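Local coordinates for protein DNA helicase RecQ (Deinococcus radiodurans, PDB 4Q48) that probably couples ATP hydrolysis to the unwinding of duplex DNA by 3'-5' translocation, and is represented here by its catalytic core of helicase, zinc-binding and RQC domains, at residues 211-222 with 333-344; 315-323 with 384-392. One frame throughout, in Å; residues are numbered along the deposited sequence.

Contact 1: residues 211-222 with 333-344; sequences NIQYRVGLKDSP and PSTAWMVYGLSD
Lys-219 and Asp-344 fasten one end of this strand pair with a salt bridge, NZ of the lysine lying 2.9 Å from OD2 of Asp-344. The ammonium comes in on the syn side of OD2, and Gly-341 N meets that same oxygen from the opposite face of the carboxylate; NZ also bonds to Leu-311 O. With CG trans to the backbone N (chi1 -178°) and bends at chi2 and chi3, the lysine chain passes at about a right angle to Val-339, whose CB packs 3.8 Å from Lys-219 CA. Strands 212-218 and 334-340 run parallel, and a ladder of backbone bonds, among them Gln-213 N to Ser-334 O at 2.8 Å, adds 212-218 as an outermost strand of the parallel sheet in the second RecA-like domain, the fold expected of a superfamily 2 helicase. Arg-215 lies over Thr-335, whose CG2 sits above one face of the guanidinium, 3.7 Å from NE. That group is turned 70° from the Trp-337 ring, with NH1 at the indole edge. NE and NH2 both grip Gln-213 OE1, whose amide NE2 bonds to Asn-400, while NH1 pairs with Glu-233. On the other face of the sheet, Val-216 CG2 lies 3.6 Å from Met-338 CE.

Contact 2: residues 315-323 with 384-392; sequences KSMEGYYQE and QVLLHYFGE
Leu-387 O is gripped from opposite faces of its plane by Phe-390 N and Glu-392 N, each 3.0 Å away, and this turn presents the Phe-390 ring to Tyr-321. The bond from Glu-392 N, with that from Gly-391 N to His-388 O, makes a Schellman motif with Gly-391 at C-prime, ending helix 382-389. Phe-390 CZ meets Tyr-321 CB at 3.6 Å, the two ring planes inclined at 53°, and Phe-207 packs nearly parallel to the phenyl ring. Met-317 reaches across from the first turn of helix 317-324. Its CB makes a CH-pi contact over one face of Tyr-389, 3.7 Å from the ring centroid, and bends at chi2 (-66°) and chi3 carry CE on to Leu-386 CD1, 3.6 Å away. SD stands more distantly above the same tyrosine face, a Met-aromatic contact. Lys-368 ties the phenol OH of Tyr-389 to the Glu-318 carboxylate, whose CD lies at the ring's edge. Replacing Tyr-389 with alanine is likely to leave a gap beside Met-317 and Lys-368 without one partner. Segments 317-323 and 384-389, their axes crossing at -114°, join the second RecA-like domain to the zinc-binding subdomain through this apolar layer, an arrangement characteristic of the RecQ catalytic core.

The two contacts have centres about 15 Å apart, and their segments alternate along the chain: 211-222, 315-323, 333-344, then 384-392. Helix 317-324 of contact 2 leads into strand 334-340 of contact 1 and packs on that sheet. Tyr-214 joins the two sites directly, its CD1 lying 3.6 Å from Tyr-320 OH and its CE1 3.8 Å from Leu-386 CD2. The same tyrosine side chain is about 4 Å from that of Cys-401, which binds the zinc ion with Cys-381, Cys-398 and Cys-404. An outermost strand of the second RecA-like domain, a helix covering its sheet and the zinc-binding subdomain thus form one continuous packed unit within the helicase core.

Contact 1: residues 211-222 with 333-344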
loop_
_atom_site.group_PDB
_atom_site.type_symbol
_atom_site.label_atom_id
_atom_site.label_comp_id
_atom_site.label_asym_id
_atom_site.label_seq_id
_atom_site.Cartn_x
_atom_site.Cartn_y
_atom_site.Cartn_z
ATOM N N ASN A 211 15.720 6.897 6.017
ATOM C CA ASN A 211 16.910 7.406 5.362
ATOM C C ASN A 211 16.579 7.971 3.988
ATOM O O ASN A 211 17.407 8.675 3.373
ATOM C CB ASN A 211 17.999 6.319 5.285
ATOM C CG ASN A 211 17.561 5.107 4.526
ATOM O OD1 ASN A 211 16.526 4.509 4.838
ATOM N ND2 ASN A 211 18.346 4.714 3.524
ATOM N N ILE A 212 15.351 7.710 3.533
ATOM C CA ILE A 212 14.873 8.283 2.281
ATOM C C ILE A 212 14.174 9.592 2.587
ATOM O O ILE A 212 13.172 9.598 3.324
ATOM C CB ILE A 212 13.894 7.364 1.555
ATOM C CG1 ILE A 212 14.547 6.014 1.262
ATOM C CG2 ILE A 212 13.396 8.033 0.283
ATOM C CD1 ILE A 212 13.582 4.985 0.709
ATOM N N GLN A 213 14.703 10.696 2.039
ATOM C CA GLN A 213 14.066 12.005 2.182
ATOM C C GLN A 213 13.040 12.232 1.063
ATOM O O GLN A 213 13.381 12.091 -0.109
ATOM C CB GLN A 213 15.106 13.114 2.193
ATOM C CG GLN A 213 14.504 14.474 1.979
ATOM C CD GLN A 213 15.427 15.632 2.324
ATOM O OE1 GLN A 213 15.550 16.604 1.563
ATOM N NE2 GLN A 213 16.072 15.542 3.479
ATOM N N TYR A 214 11.787 12.556 1.404
ATOM C CA TYR A 214 10.744 12.699 0.359
ATOM C C TYR A 214 10.534 14.147 -0.121
ATOM O O TYR A 214 10.405 15.075 0.689
ATOM C CB TYR A 214 9.410 12.113 0.839
ATOM C CG TYR A 214 9.486 10.622 1.072
ATOM C CD1 TYR A 214 9.244 9.714 0.043
ATOM C CD2 TYR A 214 9.842 10.126 2.321
ATOM C CE1 TYR A 214 9.330 8.352 0.265
ATOM C CE2 TYR A 214 9.955 8.777 2.547
ATOM C CZ TYR A 214 9.693 7.889 1.524
ATOM O OH TYR A 214 9.804 6.546 1.795
ATOM N N ARG A 215 10.558 14.325 -1.442
ATOM C CA ARG A 215 10.307 15.623 -2.054
ATOM C C ARG A 215 9.391 15.564 -3.258
ATOM O O ARG A 215 9.604 14.772 -4.187
ATOM C CB ARG A 215 11.600 16.288 -2.505
ATOM C CG ARG A 215 12.569 16.671 -1.410
ATOM C CD ARG A 215 13.728 17.400 -2.059
ATOM N NE ARG A 215 14.962 17.100 -1.362
ATOM C CZ ARG A 215 16.162 17.344 -1.857
ATOM N NH1 ARG A 215 16.261 17.883 -3.059
ATOM N NH2 ARG A 215 17.241 17.026 -1.150
ATOM N N VAL A 216 8.396 16.447 -3.248
ATOM C CA VAL A 216 7.513 16.645 -4.385
ATOM C C VAL A 216 7.487 18.148 -4.656
ATOM O O VAL A 216 7.456 18.944 -3.730
ATOM C CB VAL A 216 6.088 16.106 -4.111
ATOM C CG1 VAL A 216 5.225 16.279 -5.323
ATOM C CG2 VAL A 216 6.132 14.632 -3.692
ATOM N N GLY A 217 7.537 18.545 -5.916
ATOM C CA GLY A 217 7.517 19.953 -6.244
ATOM C C GLY A 217 6.947 20.152 -7.635
ATOM O O GLY A 217 6.672 19.163 -8.353
ATOM N N LEU A 218 6.834 21.421 -8.047
ATOM C CA LEU A 218 6.137 21.768 -9.289
ATOM C C LEU A 218 7.024 21.580 -10.513
ATOM O O LEU A 218 8.148 22.018 -10.516
ATOM C CB LEU A 218 5.646 23.223 -9.207
ATOM C CG LEU A 218 5.103 23.839 -10.505
ATOM C CD1 LEU A 218 4.020 22.982 -11.083
ATOM C CD2 LEU A 218 4.612 25.278 -10.311
ATOM N N LYS A 219 6.498 20.926 -11.549
ATOM C CA LYS A 219 7.238 20.699 -12.802
ATOM C C LYS A 219 7.533 22.001 -13.524
ATOM O O LYS A 219 6.632 22.801 -13.735
ATOM C CB LYS A 219 6.453 19.758 -13.713
ATOM C CG LYS A 219 7.138 19.424 -15.018
ATOM C CD LYS A 219 7.157 17.928 -15.255
ATOM C CE LYS A 219 5.865 17.413 -15.715
ATOM N NZ LYS A 219 5.905 15.928 -15.799
ATOM N N ASP A 220 8.768 22.204 -13.949
ATOM C CA ASP A 220 9.118 23.430 -14.697
ATOM C C ASP A 220 10.437 23.291 -15.490
ATOM O O ASP A 220 11.498 23.660 -14.992
ATOM C CB ASP A 220 9.230 24.630 -13.743
ATOM C CG ASP A 220 9.517 25.917 -14.484
ATOM O OD1 ASP A 220 9.386 25.907 -15.736
ATOM O OD2 ASP A 220 9.913 26.915 -13.832
ATOM N N SER A 221 10.339 22.855 -16.743
ATOM C CA SER A 221 11.491 22.320 -17.473
ATOM C C SER A 221 12.006 21.128 -16.685
ATOM O O SER A 221 13.054 21.204 -16.056
ATOM C CB SER A 221 12.614 23.362 -17.704
ATOM O OG SER A 221 12.238 24.428 -18.582
ATOM N N PRO A 222 11.256 20.031 -16.696
ATOM C CA PRO A 222 11.602 18.918 -15.805
ATOM C C PRO A 222 13.016 18.349 -16.071
ATOM O O PRO A 222 13.727 18.083 -15.106
ATOM C CB PRO A 222 10.517 17.870 -16.102
ATOM C CG PRO A 222 10.025 18.199 -17.452
ATOM C CD PRO A 222 10.143 19.708 -17.592
ATOM N N PRO A 333 21.704 7.862 3.427
ATOM C CA PRO A 333 20.772 8.889 2.934
ATOM C C PRO A 333 20.487 8.790 1.436
ATOM O O PRO A 333 21.413 8.623 0.637
ATOM C CB PRO A 333 21.497 10.203 3.239
ATOM C CG PRO A 333 22.362 9.900 4.396
ATOM C CD PRO A 333 22.834 8.474 4.150
ATOM N N SER A 334 19.221 8.889 1.063
ATOM C CA SER A 334 18.859 8.924 -0.329
ATOM C C SER A 334 17.679 9.856 -0.462
ATOM O O SER A 334 16.990 10.116 0.521
ATOM C CB SER A 334 18.534 7.531 -0.849
ATOM O OG SER A 334 19.679 6.712 -0.771
ATOM N N THR A 335 17.478 10.387 -1.664
ATOM C CA THR A 335 16.412 11.345 -1.924
ATOM C C THR A 335 15.383 10.772 -2.876
ATOM O O THR A 335 15.735 10.180 -3.894
ATOM C CB THR A 335 16.921 12.637 -2.579
ATOM O OG1 THR A 335 18.129 13.112 -1.954
ATOM C CG2 THR A 335 15.802 13.690 -2.585
ATOM N N ALA A 336 14.111 10.946 -2.561
ATOM C CA ALA A 336 13.085 10.700 -3.549
ATOM C C ALA A 336 12.605 12.062 -3.962
ATOM O O ALA A 336 12.178 12.846 -3.116
ATOM C CB ALA A 336 11.978 9.849 -3.001
ATOM N N TRP A 337 12.743 12.349 -5.257
ATOM C CA TRP A 337 12.532 13.671 -5.849
ATOM C C TRP A 337 11.515 13.553 -6.975
ATOM O O TRP A 337 11.714 12.760 -7.910
ATOM C CB TRP A 337 13.858 14.172 -6.366
ATOM C CG TRP A 337 13.947 15.511 -7.028
ATOM C CD1 TRP A 337 14.421 16.662 -6.471
ATOM C CD2 TRP A 337 13.676 15.813 -8.410
ATOM N NE1 TRP A 337 14.436 17.675 -7.410
ATOM C CE2 TRP A 337 13.982 17.181 -8.607
ATOM C CE3 TRP A 337 13.203 15.064 -9.495
ATOM C CZ2 TRP A 337 13.815 17.821 -9.844
ATOM C CZ3 TRP A 337 13.022 15.710 -10.721
ATOM C CH2 TRP A 337 13.346 17.072 -10.883
ATOM N N MET A 338 10.409 14.292 -6.881
ATOM C CA MET A 338 9.363 14.233 -7.911
ATOM C C MET A 338 8.791 15.613 -8.258
ATOM O O MET A 338 8.483 16.453 -7.392
ATOM C CB MET A 338 8.221 13.298 -7.501
ATOM C CG MET A 338 6.969 13.395 -8.399
ATOM S SD MET A 338 5.653 12.183 -8.072
ATOM C CE MET A 338 4.976 12.764 -6.532
ATOM N N VAL A 339 8.636 15.823 -9.556
ATOM C CA VAL A 339 7.967 17.004 -10.045
ATOM C C VAL A 339 6.790 16.570 -10.895
ATOM O O VAL A 339 6.831 15.569 -11.604
ATOM C CB VAL A 339 8.899 17.927 -10.874
ATOM C CG1 VAL A 339 9.837 18.742 -9.967
ATOM C CG2 VAL A 339 9.638 17.130 -11.963
ATOM N N TYR A 340 5.724 17.335 -10.789
ATOM C CA TYR A 340 4.546 17.075 -11.563
ATOM C C TYR A 340 3.935 18.447 -11.789
ATOM O O TYR A 340 4.194 19.394 -11.027
ATOM C CB TYR A 340 3.598 16.119 -10.821
ATOM C CG TYR A 340 2.752 16.797 -9.767
ATOM C CD1 TYR A 340 3.302 17.231 -8.574
ATOM C CD2 TYR A 340 1.389 16.994 -9.973
ATOM C CE1 TYR A 340 2.515 17.857 -7.631
ATOM C CE2 TYR A 340 0.606 17.608 -9.040
ATOM C CZ TYR A 340 1.169 18.043 -7.888
ATOM O OH TYR A 340 0.371 18.662 -6.981
ATOM N N GLY A 341 3.142 18.569 -12.840
ATOM C CA GLY A 341 2.481 19.823 -13.106
ATOM C C GLY A 341 1.010 19.708 -13.439
ATOM O O GLY A 341 0.420 18.612 -13.453
ATOM N N LEU A 342 0.408 20.887 -13.556
ATOM C CA LEU A 342 -0.346 21.258 -14.748
ATOM C C LEU A 342 -1.062 20.157 -15.518
ATOM O O LEU A 342 -2.145 19.673 -15.176
ATOM C CB LEU A 342 0.646 21.879 -15.766
ATOM C CG LEU A 342 1.246 23.280 -15.821
ATOM C CD1 LEU A 342 2.204 23.550 -14.647
ATOM C CD2 LEU A 342 1.958 23.399 -17.156
ATOM N N SER A 343 -0.353 19.801 -16.588
ATOM C CA SER A 343 -0.758 18.905 -17.637
ATOM C C SER A 343 -0.721 17.448 -17.236
ATOM O O SER A 343 -1.392 16.618 -17.864
ATOM C CB SER A 343 0.153 19.116 -18.850
ATOM O OG SER A 343 1.473 18.670 -18.573
ATOM N N ASP A 344 0.074 17.127 -16.221
ATOM C CA ASP A 344 0.141 15.740 -15.793
ATOM C C ASP A 344 -1.194 15.295 -15.231
ATOM O O ASP A 344 -1.677 14.220 -15.599
ATOM C CB ASP A 344 1.230 15.514 -14.737
ATOM C CG ASP A 344 2.604 15.957 -15.188
ATOM O OD1 ASP A 344 2.843 16.123 -16.408
ATOM O OD2 ASP A 344 3.445 16.166 -14.295
#

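Contact 2: residues 315-323 with 384-392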
loop_
_atom_site.group_PDB
_atom_site.type_symbol
_atom_site.label_atom_id
_atom_site.label_comp_id
_atom_site.label_asym_id
_atom_site.label_seq_id
_atom_site.Cartn_x
_atom_site.Cartn_y
_atom_site.Cartn_z
ATOM N N LYS A 315 1.310 5.805 -10.999
ATOM C CA LYS A 315 -0.090 5.425 -11.180
ATOM C C LYS A 315 -0.841 5.362 -9.845
ATOM O O LYS A 315 -2.066 5.430 -9.803
ATOM C CB LYS A 315 -0.207 4.074 -11.900
ATOM C CG LYS A 315 0.720 3.920 -13.102
ATOM C CD LYS A 315 0.095 3.017 -14.188
ATOM C CE LYS A 315 1.124 2.422 -15.180
ATOM N NZ LYS A 315 0.883 1.014 -15.677
ATOM N N SER A 316 -0.107 5.231 -8.754
ATOM C CA SER A 316 -0.724 5.152 -7.450
ATOM C C SER A 316 0.264 5.398 -6.314
ATOM O O SER A 316 1.479 5.442 -6.534
ATOM C CB SER A 316 -1.364 3.783 -7.291
ATOM O OG SER A 316 -0.369 2.780 -7.339
ATOM N N MET A 317 -0.272 5.525 -5.100
ATOM C CA MET A 317 0.539 5.580 -3.889
ATOM C C MET A 317 1.312 4.268 -3.688
ATOM O O MET A 317 2.469 4.284 -3.260
ATOM C CB MET A 317 -0.327 5.869 -2.657
ATOM C CG MET A 317 -0.851 7.290 -2.556
ATOM S SD MET A 317 0.451 8.504 -2.318
ATOM C CE MET A 317 0.582 8.527 -0.534
ATOM N N GLU A 318 0.666 3.139 -3.973
ATOM C CA GLU A 318 1.331 1.833 -3.899
ATOM C C GLU A 318 2.576 1.813 -4.788
ATOM O O GLU A 318 3.675 1.487 -4.327
ATOM C CB GLU A 318 0.397 0.716 -4.358
ATOM C CG GLU A 318 -0.785 0.436 -3.481
ATOM C CD GLU A 318 -1.974 1.309 -3.843
ATOM O OE1 GLU A 318 -1.764 2.422 -4.379
ATOM O OE2 GLU A 318 -3.125 0.855 -3.637
ATOM N N GLY A 319 2.396 2.214 -6.048
ATOM C CA GLY A 319 3.486 2.267 -7.001
ATOM C C GLY A 319 4.570 3.247 -6.608
ATOM O O GLY A 319 5.757 2.955 -6.729
ATOM N N TYR A 320 4.152 4.412 -6.134
ATOM C CA TYR A 320 5.078 5.446 -5.709
ATOM C C TYR A 320 5.945 4.922 -4.565
ATOM O O TYR A 320 7.171 5.100 -4.550
ATOM C CB TYR A 320 4.315 6.717 -5.320
ATOM C CG TYR A 320 5.187 7.796 -4.742
ATOM C CD1 TYR A 320 5.988 8.590 -5.547
ATOM C CD2 TYR A 320 5.241 7.994 -3.371
ATOM C CE1 TYR A 320 6.806 9.571 -4.993
ATOM C CE2 TYR A 320 6.045 8.962 -2.818
ATOM C CZ TYR A 320 6.829 9.753 -3.626
ATOM O OH TYR A 320 7.625 10.723 -3.040
ATOM N N TYR A 321 5.317 4.262 -3.608
ATOM C CA TYR A 321 6.061 3.709 -2.483
ATOM C C TYR A 321 7.033 2.596 -2.912
ATOM O O TYR A 321 8.164 2.511 -2.415
ATOM C CB TYR A 321 5.096 3.174 -1.430
ATOM C CG TYR A 321 5.798 2.616 -0.248
ATOM C CD1 TYR A 321 6.227 3.448 0.785
ATOM C CD2 TYR A 321 6.090 1.262 -0.174
ATOM C CE1 TYR A 321 6.893 2.931 1.886
ATOM C CE2 TYR A 321 6.766 0.740 0.905
ATOM C CZ TYR A 321 7.156 1.571 1.930
ATOM O OH TYR A 321 7.807 1.019 2.996
ATOM N N GLN A 322 6.615 1.739 -3.837
ATOM C CA GLN A 322 7.505 0.657 -4.222
ATOM C C GLN A 322 8.648 1.278 -5.024
ATOM O O GLN A 322 9.814 0.909 -4.858
ATOM C CB GLN A 322 6.805 -0.435 -5.048
ATOM C CG GLN A 322 7.824 -1.219 -5.895
ATOM C CD GLN A 322 7.233 -2.126 -6.972
ATOM O OE1 GLN A 322 6.331 -1.730 -7.721
ATOM N NE2 GLN A 322 7.778 -3.339 -7.085
ATOM N N GLU A 323 8.326 2.250 -5.870
ATOM C CA GLU A 323 9.360 2.831 -6.703
ATOM C C GLU A 323 10.382 3.646 -5.889
ATOM O O GLU A 323 11.556 3.354 -5.930
ATOM C CB GLU A 323 8.733 3.683 -7.795
ATOM C CG GLU A 323 8.219 2.876 -8.945
ATOM C CD GLU A 323 7.064 3.552 -9.662
ATOM O OE1 GLU A 323 7.014 4.803 -9.652
ATOM O OE2 GLU A 323 6.190 2.834 -10.212
ATOM N N GLN A 384 4.138 11.610 7.058
ATOM C CA GLN A 384 2.926 11.300 7.804
ATOM C C GLN A 384 1.770 10.944 6.871
ATOM O O GLN A 384 1.081 9.941 7.099
ATOM C CB GLN A 384 2.514 12.455 8.712
ATOM C CG GLN A 384 3.274 12.515 10.024
ATOM C CD GLN A 384 2.938 13.744 10.866
ATOM O OE1 GLN A 384 2.566 14.804 10.349
ATOM N NE2 GLN A 384 3.096 13.610 12.175
ATOM N N VAL A 385 1.562 11.728 5.820
ATOM C CA VAL A 385 0.459 11.463 4.900
ATOM C C VAL A 385 0.652 10.155 4.156
ATOM O O VAL A 385 -0.300 9.396 3.977
ATOM C CB VAL A 385 0.282 12.607 3.881
ATOM C CG1 VAL A 385 -0.614 12.185 2.707
ATOM C CG2 VAL A 385 -0.263 13.879 4.559
ATOM N N LEU A 386 1.887 9.902 3.719
ATOM C CA LEU A 386 2.247 8.698 2.944
ATOM C C LEU A 386 2.032 7.420 3.738
ATOM O O LEU A 386 1.409 6.479 3.259
ATOM C CB LEU A 386 3.711 8.773 2.479
ATOM C CG LEU A 386 4.396 7.534 1.886
ATOM C CD1 LEU A 386 3.740 7.127 0.581
ATOM C CD2 LEU A 386 5.848 7.809 1.625
ATOM N N LEU A 387 2.510 7.429 4.978
ATOM C CA LEU A 387 2.481 6.265 5.843
ATOM C C LEU A 387 1.047 5.981 6.287
ATOM O O LEU A 387 0.661 4.816 6.455
ATOM C CB LEU A 387 3.419 6.486 7.035
ATOM C CG LEU A 387 4.918 6.552 6.635
ATOM C CD1 LEU A 387 5.826 6.772 7.820
ATOM C CD2 LEU A 387 5.359 5.311 5.892
ATOM N N HIS A 388 0.243 7.039 6.414
ATOM C CA HIS A 388 -1.157 6.911 6.811
ATOM C C HIS A 388 -1.962 6.094 5.787
ATOM O O HIS A 388 -2.853 5.320 6.137
ATOM C CB HIS A 388 -1.781 8.299 6.990
ATOM C CG HIS A 388 -3.274 8.276 7.141
ATOM N ND1 HIS A 388 -3.900 8.035 8.351
ATOM C CD2 HIS A 388 -4.264 8.426 6.229
ATOM C CE1 HIS A 388 -5.208 8.050 8.177
ATOM N NE2 HIS A 388 -5.456 8.285 6.900
ATOM N N TYR A 389 -1.627 6.252 4.517
ATOM C CA TYR A 389 -2.278 5.497 3.455
ATOM C C TYR A 389 -2.104 3.984 3.674
ATOM O O TYR A 389 -2.968 3.192 3.318
ATOM C CB TYR A 389 -1.689 5.904 2.120
ATOM C CG TYR A 389 -2.386 5.390 0.893
ATOM C CD1 TYR A 389 -3.538 6.013 0.408
ATOM C CD2 TYR A 389 -1.903 4.273 0.211
ATOM C CE1 TYR A 389 -4.189 5.543 -0.740
ATOM C CE2 TYR A 389 -2.547 3.796 -0.946
ATOM C CZ TYR A 389 -3.681 4.444 -1.419
ATOM O OH TYR A 389 -4.315 3.985 -2.558
ATOM N N PHE A 390 -0.994 3.587 4.283
ATOM C CA PHE A 390 -0.742 2.173 4.517
ATOM C C PHE A 390 -1.154 1.781 5.938
ATOM O O PHE A 390 -0.856 0.679 6.391
ATOM C CB PHE A 390 0.748 1.833 4.279
ATOM C CG PHE A 390 1.199 2.074 2.879
ATOM C CD1 PHE A 390 0.891 1.175 1.866
ATOM C CD2 PHE A 390 1.885 3.231 2.555
ATOM C CE1 PHE A 390 1.277 1.417 0.547
ATOM C CE2 PHE A 390 2.282 3.487 1.239
ATOM C CZ PHE A 390 1.976 2.576 0.234
ATOM N N GLY A 391 -1.865 2.662 6.628
ATOM C CA GLY A 391 -2.357 2.333 7.947
ATOM C C GLY A 391 -1.381 2.564 9.082
ATOM O O GLY A 391 -1.663 2.209 10.224
ATOM N N GLU A 392 -0.228 3.148 8.786
ATOM C CA GLU A 392 0.724 3.496 9.834
ATOM C C GLU A 392 0.553 4.965 10.217
ATOM O O GLU A 392 0.451 5.820 9.341
ATOM C CB GLU A 392 2.159 3.233 9.380
ATOM C CG GLU A 392 3.226 3.723 10.345
ATOM C CD GLU A 392 4.613 3.199 9.986
ATOM O OE1 GLU A 392 4.739 2.531 8.942
ATOM O OE2 GLU A 392 5.578 3.473 10.731
#